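Local coordinates for tryptophanyl-tRNA synthetase (Aeropyrum pernix, PDB 3A04), which catalyses the ATP-dependent joining of L-tryptophan to its cognate tRNA, releasing AMP and diphosphate, as a class I aminoacyl-tRNA synthetase, at residues 78-90 with 257-270. Numbering follows the deposited sequence.
Sequences MPSGKFHFGHKLT and MSSSRPDSTIFLTD
Both signature motifs of a class I synthetase meet here: the His-84 imidazole, from the HIGH region, is sandwiched between Met-257 of the KMSKS loop, whose flexible side chain lays CG over one face, offset toward the rim, and His-87 CE1 over the other. The two histidines form a capping box: His-84 N donates to His-87 ND1 at 3.0 Å, and His-84 CG, set between backbone N and carbonyl carbon (chi1 58°), lets ND1 accept a weak bond from Gly-86 N. Gly-81 has no side chain to bar Ser-259, whose OG accepts from Lys-82 N at 3.1 Å. The aliphatic part of Lys-82 crosses Phe-267, its CB 4.0 Å from the ring centroid, and NZ reaches Asp-270 OD1 through a water; Asp-270 OD2 is salt-bridged to Lys-278. An alanine at Phe-267 would probably leave the Lys-82 methylenes without the ring face they lie on and open a gap beside His-84 CB. Next along the chain, Leu-268 N donates to Phe-83 O at 3.0 Å, and Leu-268 CD1 meets the Phe-83 ring edge in plane and touches Phe-85 CD1. Helices 121-139, 272-280 and 334-364 pack against Phe-83, Phe-267 and Leu-268 respectively, where strand 72-77 leads into helix 85-99.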
ATOM      1  N   MET A  78      17.475  -5.354  -2.440  1.00 28.11           N
ATOM      2  CA  MET A  78      16.665  -6.579  -2.410  1.00 29.05           C
ATOM      3  C   MET A  78      17.400  -7.612  -1.560  1.00 29.46           C
ATOM      4  O   MET A  78      18.555  -7.985  -1.911  1.00 30.12           O
ATOM      5  CB  MET A  78      16.481  -7.093  -3.860  1.00 30.09           C
ATOM      6  CG  MET A  78      15.762  -8.491  -3.968  1.00 27.90           C
ATOM      7  SD  MET A  78      14.196  -8.614  -3.069  1.00 34.72           S
ATOM      8  CE  MET A  78      13.266  -7.420  -3.985  1.00 28.23           C
ATOM      9  N   PRO A  79      16.796  -8.056  -0.430  1.00 28.35           N
ATOM     10  CA  PRO A  79      17.522  -9.017   0.448  1.00 30.54           C
ATOM     11  C   PRO A  79      17.366 -10.441  -0.045  1.00 31.82           C
ATOM     12  O   PRO A  79      16.638 -11.205   0.554  1.00 33.27           O
ATOM     13  CB  PRO A  79      16.837  -8.864   1.793  1.00 30.44           C
ATOM     14  CG  PRO A  79      15.342  -8.501   1.415  1.00 27.71           C
ATOM     15  CD  PRO A  79      15.548  -7.561   0.212  1.00 29.76           C
ATOM     16  N   SER A  80      18.052 -10.774  -1.144  1.00 31.43           N
ATOM     17  CA  SER A  80      17.963 -12.053  -1.750  1.00 33.74           C
ATOM     18  C   SER A  80      19.410 -12.395  -2.160  1.00 36.22           C
ATOM     19  O   SER A  80      20.060 -11.543  -2.809  1.00 34.25           O
ATOM     20  CB  SER A  80      17.203 -11.883  -3.071  1.00 34.22           C
ATOM     21  OG  SER A  80      16.966 -13.176  -3.606  1.00 42.00           O
ATOM     22  N   GLY A  81      19.889 -13.614  -1.849  1.00 36.20           N
ATOM     23  CA  GLY A  81      21.212 -14.032  -2.347  1.00 36.57           C
ATOM     24  C   GLY A  81      22.351 -13.304  -1.688  1.00 36.91           C
ATOM     25  O   GLY A  81      22.166 -12.555  -0.724  1.00 38.65           O
ATOM     26  N   LYS A  82      23.576 -13.484  -2.169  1.00 35.85           N
ATOM     27  CA  LYS A  82      24.682 -12.972  -1.382  1.00 33.55           C
ATOM     28  C   LYS A  82      25.148 -11.626  -1.911  1.00 31.28           C
ATOM     29  O   LYS A  82      24.967 -11.322  -3.124  1.00 30.58           O
ATOM     30  CB  LYS A  82      25.841 -13.998  -1.394  1.00 35.11           C
ATOM     31  CG  LYS A  82      25.431 -15.375  -0.735  1.00 39.36           C
ATOM     32  CD  LYS A  82      26.628 -16.206  -0.282  1.00 46.69           C
ATOM     33  CE  LYS A  82      27.231 -16.944  -1.434  1.00 49.92           C
ATOM     34  NZ  LYS A  82      28.004 -18.214  -0.983  1.00 47.86           N
ATOM     35  N   PHE A  83      25.788 -10.848  -1.024  1.00 29.65           N
ATOM     36  CA  PHE A  83      26.316  -9.540  -1.380  1.00 29.14           C
ATOM     37  C   PHE A  83      27.574  -9.689  -2.244  1.00 30.01           C
ATOM     38  O   PHE A  83      28.564 -10.383  -1.834  1.00 32.18           O
ATOM     39  CB  PHE A  83      26.648  -8.836  -0.062  1.00 30.18           C
ATOM     40  CG  PHE A  83      27.003  -7.388  -0.198  1.00 29.82           C
ATOM     41  CD1 PHE A  83      28.288  -7.011  -0.524  1.00 28.93           C
ATOM     42  CD2 PHE A  83      26.022  -6.399   0.028  1.00 29.84           C
ATOM     43  CE1 PHE A  83      28.652  -5.652  -0.588  1.00 30.18           C
ATOM     44  CE2 PHE A  83      26.363  -5.093  -0.015  1.00 29.23           C
ATOM     45  CZ  PHE A  83      27.690  -4.708  -0.347  1.00 29.49           C
ATOM     46  N   HIS A  84      27.584  -9.004  -3.395  1.00 29.62           N
ATOM     47  CA  HIS A  84      28.625  -9.182  -4.382  1.00 28.06           C
ATOM     48  C   HIS A  84      29.244  -7.846  -4.798  1.00 28.89           C
ATOM     49  O   HIS A  84      28.876  -6.780  -4.249  1.00 25.07           O
ATOM     50  CB  HIS A  84      28.125 -10.083  -5.574  1.00 30.84           C
ATOM     51  CG  HIS A  84      26.914  -9.550  -6.289  1.00 32.92           C
ATOM     52  ND1 HIS A  84      26.828  -8.249  -6.749  1.00 31.25           N
ATOM     53  CD2 HIS A  84      25.726 -10.137  -6.600  1.00 33.46           C
ATOM     54  CE1 HIS A  84      25.663  -8.072  -7.365  1.00 37.09           C
ATOM     55  NE2 HIS A  84      24.995  -9.211  -7.318  1.00 33.40           N
ATOM     56  N   PHE A  85      30.206  -7.871  -5.732  1.00 27.86           N
ATOM     57  CA  PHE A  85      30.854  -6.623  -6.154  1.00 29.02           C
ATOM     58  C   PHE A  85      29.941  -5.652  -6.937  1.00 28.80           C
ATOM     59  O   PHE A  85      30.275  -4.491  -7.032  1.00 28.58           O
ATOM     60  CB  PHE A  85      32.133  -6.969  -6.985  1.00 28.72           C
ATOM     61  CG  PHE A  85      33.324  -7.234  -6.079  1.00 31.20           C
ATOM     62  CD1 PHE A  85      33.437  -8.412  -5.356  1.00 32.48           C
ATOM     63  CD2 PHE A  85      34.279  -6.251  -5.895  1.00 32.97           C
ATOM     64  CE1 PHE A  85      34.582  -8.588  -4.466  1.00 33.34           C
ATOM     65  CE2 PHE A  85      35.326  -6.406  -5.068  1.00 30.60           C
ATOM     66  CZ  PHE A  85      35.488  -7.578  -4.334  1.00 29.83           C
ATOM     67  N   GLY A  86      28.837  -6.145  -7.494  1.00 28.93           N
ATOM     68  CA  GLY A  86      27.789  -5.234  -8.063  1.00 29.88           C
ATOM     69  C   GLY A  86      27.245  -4.367  -6.911  1.00 28.71           C
ATOM     70  O   GLY A  86      27.152  -3.163  -7.004  1.00 28.53           O
ATOM     71  N   HIS A  87      26.928  -4.994  -5.789  1.00 28.24           N
ATOM     72  CA  HIS A  87      26.391  -4.268  -4.652  1.00 28.40           C
ATOM     73  C   HIS A  87      27.476  -3.373  -4.105  1.00 28.64           C
ATOM     74  O   HIS A  87      27.214  -2.210  -3.707  1.00 27.01           O
ATOM     75  CB  HIS A  87      25.875  -5.221  -3.546  1.00 26.81           C
ATOM     76  CG  HIS A  87      24.832  -6.211  -4.001  1.00 28.87           C
ATOM     77  ND1 HIS A  87      25.024  -7.584  -3.972  1.00 27.66           N
ATOM     78  CD2 HIS A  87      23.585  -6.028  -4.507  1.00 27.68           C
ATOM     79  CE1 HIS A  87      23.927  -8.197  -4.399  1.00 31.60           C
ATOM     80  NE2 HIS A  87      23.013  -7.271  -4.665  1.00 30.99           N
ATOM     81  N   LYS A  88      28.735  -3.852  -4.064  1.00 26.34           N
ATOM     82  CA  LYS A  88      29.767  -3.008  -3.500  1.00 25.99           C
ATOM     83  C   LYS A  88      29.910  -1.673  -4.225  1.00 26.94           C
ATOM     84  O   LYS A  88      30.257  -0.660  -3.576  1.00 28.47           O
ATOM     85  CB  LYS A  88      31.157  -3.769  -3.480  1.00 27.14           C
ATOM     86  CG  LYS A  88      32.388  -2.882  -3.206  1.00 28.88           C
ATOM     87  CD  LYS A  88      33.672  -3.792  -3.018  1.00 29.99           C
ATOM     88  CE  LYS A  88      34.973  -2.973  -2.790  1.00 27.13           C
ATOM     89  NZ  LYS A  88      35.082  -1.981  -3.851  1.00 32.34           N
ATOM     90  N   LEU A  89      29.762  -1.701  -5.553  1.00 26.23           N
ATOM     91  CA  LEU A  89      29.898  -0.453  -6.333  1.00 27.61           C
ATOM     92  C   LEU A  89      28.884   0.575  -5.851  1.00 26.93           C
ATOM     93  O   LEU A  89      29.196   1.786  -5.760  1.00 27.43           O
ATOM     94  CB  LEU A  89      29.615  -0.752  -7.809  1.00 25.68           C
ATOM     95  CG  LEU A  89      29.672   0.410  -8.803  1.00 33.52           C
ATOM     96  CD1 LEU A  89      31.036   0.988  -8.742  1.00 37.04           C
ATOM     97  CD2 LEU A  89      29.369  -0.124 -10.189  1.00 38.16           C
ATOM     98  N   THR A  90      27.651   0.146  -5.566  1.00 26.87           N
ATOM     99  CA  THR A  90      26.675   1.101  -5.051  1.00 26.26           C
ATOM    100  C   THR A  90      27.092   1.621  -3.675  1.00 27.18           C
ATOM    101  O   THR A  90      27.059   2.835  -3.461  1.00 26.73           O
ATOM    102  CB  THR A  90      25.328   0.472  -4.946  1.00 29.29           C
ATOM    103  OG1 THR A  90      24.881   0.223  -6.256  1.00 30.51           O
ATOM    104  CG2 THR A  90      24.293   1.416  -4.236  1.00 28.29           C
ATOM    105  N   MET A 257      26.108  -9.303 -13.724  1.00 56.31           N
ATOM    106  CA  MET A 257      26.642  -9.780 -12.427  1.00 55.36           C
ATOM    107  C   MET A 257      25.469 -10.205 -11.549  1.00 57.60           C
ATOM    108  O   MET A 257      24.579  -9.403 -11.278  1.00 58.31           O
ATOM    109  CB  MET A 257      27.478  -8.614 -11.858  1.00 56.10           C
ATOM    110  CG  MET A 257      28.154  -8.575 -10.515  1.00 51.09           C
ATOM    111  SD  MET A 257      29.733  -7.634 -10.702  1.00 56.19           S
ATOM    112  CE  MET A 257      31.033  -8.799 -10.956  1.00 59.86           C
ATOM    113  N   SER A 258      25.428 -11.479 -11.128  1.00 58.88           N
ATOM    114  CA  SER A 258      24.275 -12.044 -10.394  1.00 58.86           C
ATOM    115  C   SER A 258      24.599 -13.062  -9.255  1.00 59.15           C
ATOM    116  O   SER A 258      25.375 -13.991  -9.445  1.00 58.87           O
ATOM    117  CB  SER A 258      23.316 -12.692 -11.434  1.00 58.85           C
ATOM    118  OG  SER A 258      22.416 -13.618 -10.798  1.00 58.78           O
ATOM    119  N   SER A 259      23.949 -12.958  -8.095  1.00 60.13           N
ATOM    120  CA  SER A 259      23.951 -14.109  -7.147  1.00 60.90           C
ATOM    121  C   SER A 259      23.435 -15.447  -7.744  1.00 62.17           C
ATOM    122  O   SER A 259      23.804 -16.532  -7.234  1.00 61.88           O
ATOM    123  CB  SER A 259      23.203 -13.812  -5.843  1.00 61.71           C
ATOM    124  OG  SER A 259      23.351 -14.892  -4.905  1.00 62.42           O
ATOM    125  N   SER A 260      22.624 -15.377  -8.819  1.00 61.69           N
ATOM    126  CA  SER A 260      22.087 -16.571  -9.470  1.00 61.64           C
ATOM    127  C   SER A 260      23.142 -17.410 -10.132  1.00 61.80           C
ATOM    128  O   SER A 260      23.008 -18.630 -10.100  1.00 62.33           O
ATOM    129  CB  SER A 260      21.177 -16.177 -10.601  1.00 61.55           C
ATOM    130  OG  SER A 260      21.658 -16.857 -11.739  1.00 63.30           O
ATOM    131  N   ARG A 261      24.134 -16.747 -10.781  1.00 60.65           N
ATOM    132  CA  ARG A 261      25.193 -17.357 -11.662  1.00 58.64           C
ATOM    133  C   ARG A 261      26.531 -17.076 -10.958  1.00 56.83           C
ATOM    134  O   ARG A 261      27.339 -16.190 -11.340  1.00 53.00           O
ATOM    135  CB  ARG A 261      25.114 -16.774 -13.063  1.00 59.10           C
ATOM    136  CG  ARG A 261      25.865 -17.503 -14.180  1.00 61.30           C
ATOM    137  CD  ARG A 261      25.314 -17.110 -15.573  1.00 63.21           C
ATOM    138  NE  ARG A 261      25.091 -15.665 -15.743  1.00 67.91           N
ATOM    139  CZ  ARG A 261      24.393 -15.094 -16.742  1.00 70.66           C
ATOM    140  NH1 ARG A 261      23.843 -15.820 -17.724  1.00 70.08           N
ATOM    141  NH2 ARG A 261      24.231 -13.771 -16.769  1.00 70.25           N
ATOM    142  N   PRO A 262      26.739 -17.843  -9.890  1.00 55.74           N
ATOM    143  CA  PRO A 262      27.603 -17.569  -8.801  1.00 55.93           C
ATOM    144  C   PRO A 262      29.054 -17.522  -9.233  1.00 55.25           C
ATOM    145  O   PRO A 262      29.833 -16.796  -8.637  1.00 55.27           O
ATOM    146  CB  PRO A 262      27.353 -18.745  -7.844  1.00 56.02           C
ATOM    147  CG  PRO A 262      26.205 -19.436  -8.342  1.00 56.01           C
ATOM    148  CD  PRO A 262      26.212 -19.209  -9.805  1.00 56.88           C
ATOM    149  N   ASP A 263      29.378 -18.220 -10.312  1.00 55.21           N
ATOM    150  CA  ASP A 263      30.724 -18.226 -10.851  1.00 55.94           C
ATOM    151  C   ASP A 263      31.219 -16.963 -11.451  1.00 54.21           C
ATOM    152  O   ASP A 263      32.423 -16.752 -11.484  1.00 56.85           O
ATOM    153  CB  ASP A 263      30.898 -19.311 -11.895  1.00 57.99           C
ATOM    154  CG  ASP A 263      31.840 -20.341 -11.437  1.00 62.07           C
ATOM    155  OD1 ASP A 263      32.370 -20.112 -10.319  1.00 63.71           O
ATOM    156  OD2 ASP A 263      32.018 -21.368 -12.159  1.00 70.73           O
ATOM    157  N   SER A 264      30.322 -16.134 -11.949  1.00 51.52           N
ATOM    158  CA  SER A 264      30.717 -14.895 -12.526  1.00 49.27           C
ATOM    159  C   SER A 264      30.545 -13.682 -11.630  1.00 47.09           C
ATOM    160  O   SER A 264      30.653 -12.535 -12.090  1.00 44.25           O
ATOM    161  CB  SER A 264      30.014 -14.708 -13.857  1.00 51.05           C
ATOM    162  OG  SER A 264      30.408 -15.777 -14.709  1.00 51.64           O
ATOM    163  N   THR A 265      30.323 -13.967 -10.340  1.00 44.38           N
ATOM    164  CA  THR A 265      30.319 -12.948  -9.308  1.00 44.41           C
ATOM    165  C   THR A 265      31.173 -13.429  -8.115  1.00 41.65           C
ATOM    166  O   THR A 265      30.867 -14.466  -7.530  1.00 42.46           O
ATOM    167  CB  THR A 265      28.827 -12.645  -8.812  1.00 43.87           C
ATOM    168  OG1 THR A 265      28.204 -13.885  -8.453  1.00 46.40           O
ATOM    169  CG2 THR A 265      27.974 -12.183  -9.999  1.00 46.26           C
ATOM    170  N   ILE A 266      32.139 -12.626  -7.716  1.00 38.15           N
ATOM    171  CA  ILE A 266      32.779 -12.784  -6.401  1.00 36.80           C
ATOM    172  C   ILE A 266      31.916 -12.278  -5.256  1.00 33.47           C
ATOM    173  O   ILE A 266      31.526 -11.109  -5.234  1.00 32.54           O
ATOM    174  CB  ILE A 266      34.071 -11.973  -6.287  1.00 37.19           C
ATOM    175  CG1 ILE A 266      34.951 -12.132  -7.553  1.00 42.23           C
ATOM    176  CG2 ILE A 266      34.725 -12.190  -4.849  1.00 36.85           C
ATOM    177  CD1 ILE A 266      35.647 -13.405  -7.744  1.00 43.49           C
ATOM    178  N   PHE A 267      31.599 -13.144  -4.291  1.00 31.99           N
ATOM    179  CA  PHE A 267      30.866 -12.681  -3.133  1.00 30.45           C
ATOM    180  C   PHE A 267      31.828 -12.154  -2.105  1.00 30.90           C
ATOM    181  O   PHE A 267      32.978 -12.675  -1.924  1.00 30.04           O
ATOM    182  CB  PHE A 267      29.995 -13.847  -2.591  1.00 30.29           C
ATOM    183  CG  PHE A 267      28.996 -14.311  -3.607  1.00 32.33           C
ATOM    184  CD1 PHE A 267      28.046 -13.415  -4.122  1.00 34.73           C
ATOM    185  CD2 PHE A 267      29.000 -15.612  -4.078  1.00 34.39           C
ATOM    186  CE1 PHE A 267      27.117 -13.818  -5.102  1.00 36.76           C
ATOM    187  CE2 PHE A 267      28.044 -16.057  -5.052  1.00 36.81           C
ATOM    188  CZ  PHE A 267      27.125 -15.165  -5.564  1.00 39.90           C
ATOM    189  N   LEU A 268      31.422 -11.129  -1.379  1.00 29.27           N
ATOM    190  CA  LEU A 268      32.316 -10.585  -0.322  1.00 28.81           C
ATOM    191  C   LEU A 268      32.658 -11.600   0.784  1.00 29.19           C
ATOM    192  O   LEU A 268      33.647 -11.411   1.527  1.00 27.84           O
ATOM    193  CB  LEU A 268      31.780  -9.285   0.249  1.00 28.71           C
ATOM    194  CG  LEU A 268      32.430  -8.246  -0.721  1.00 34.55           C
ATOM    195  CD1 LEU A 268      31.705  -8.211  -2.051  1.00 31.04           C
ATOM    196  CD2 LEU A 268      32.576  -6.899  -0.174  1.00 37.16           C
ATOM    197  N   THR A 269      31.831 -12.627   0.896  1.00 28.74           N
ATOM    198  CA  THR A 269      32.096 -13.689   1.909  1.00 31.04           C
ATOM    199  C   THR A 269      32.863 -14.917   1.356  1.00 32.68           C
ATOM    200  O   THR A 269      33.096 -15.887   2.095  1.00 32.19           O
ATOM    201  CB  THR A 269      30.738 -14.185   2.574  1.00 30.13           C
ATOM    202  OG1 THR A 269      29.888 -14.632   1.526  1.00 30.39           O
ATOM    203  CG2 THR A 269      30.092 -13.038   3.329  1.00 31.16           C
ATOM    204  N   ASP A 270      33.167 -14.915   0.046  1.00 32.84           N
ATOM    205  CA  ASP A 270      33.893 -16.028  -0.558  1.00 33.63           C
ATOM    206  C   ASP A 270      35.244 -16.216   0.158  1.00 33.39           C
ATOM    207  O   ASP A 270      36.004 -15.287   0.380  1.00 32.22           O
ATOM    208  CB  ASP A 270      34.105 -15.837  -2.084  1.00 32.08           C
ATOM    209  CG  ASP A 270      32.898 -16.155  -2.898  1.00 34.03           C
ATOM    210  OD1 ASP A 270      31.975 -16.798  -2.330  1.00 34.61           O
ATOM    211  OD2 ASP A 270      32.845 -15.772  -4.107  1.00 30.29           O
TER
HETATM  212  O   HOH W   1      30.214 -16.763  -0.099  1.00 38.99           O
HETATM  213  O   HOH W   2      28.818 -11.985   0.284  1.00 30.12           O
HETATM  214  O   HOH W   3      30.434  -9.839  -8.172  1.00 39.91           O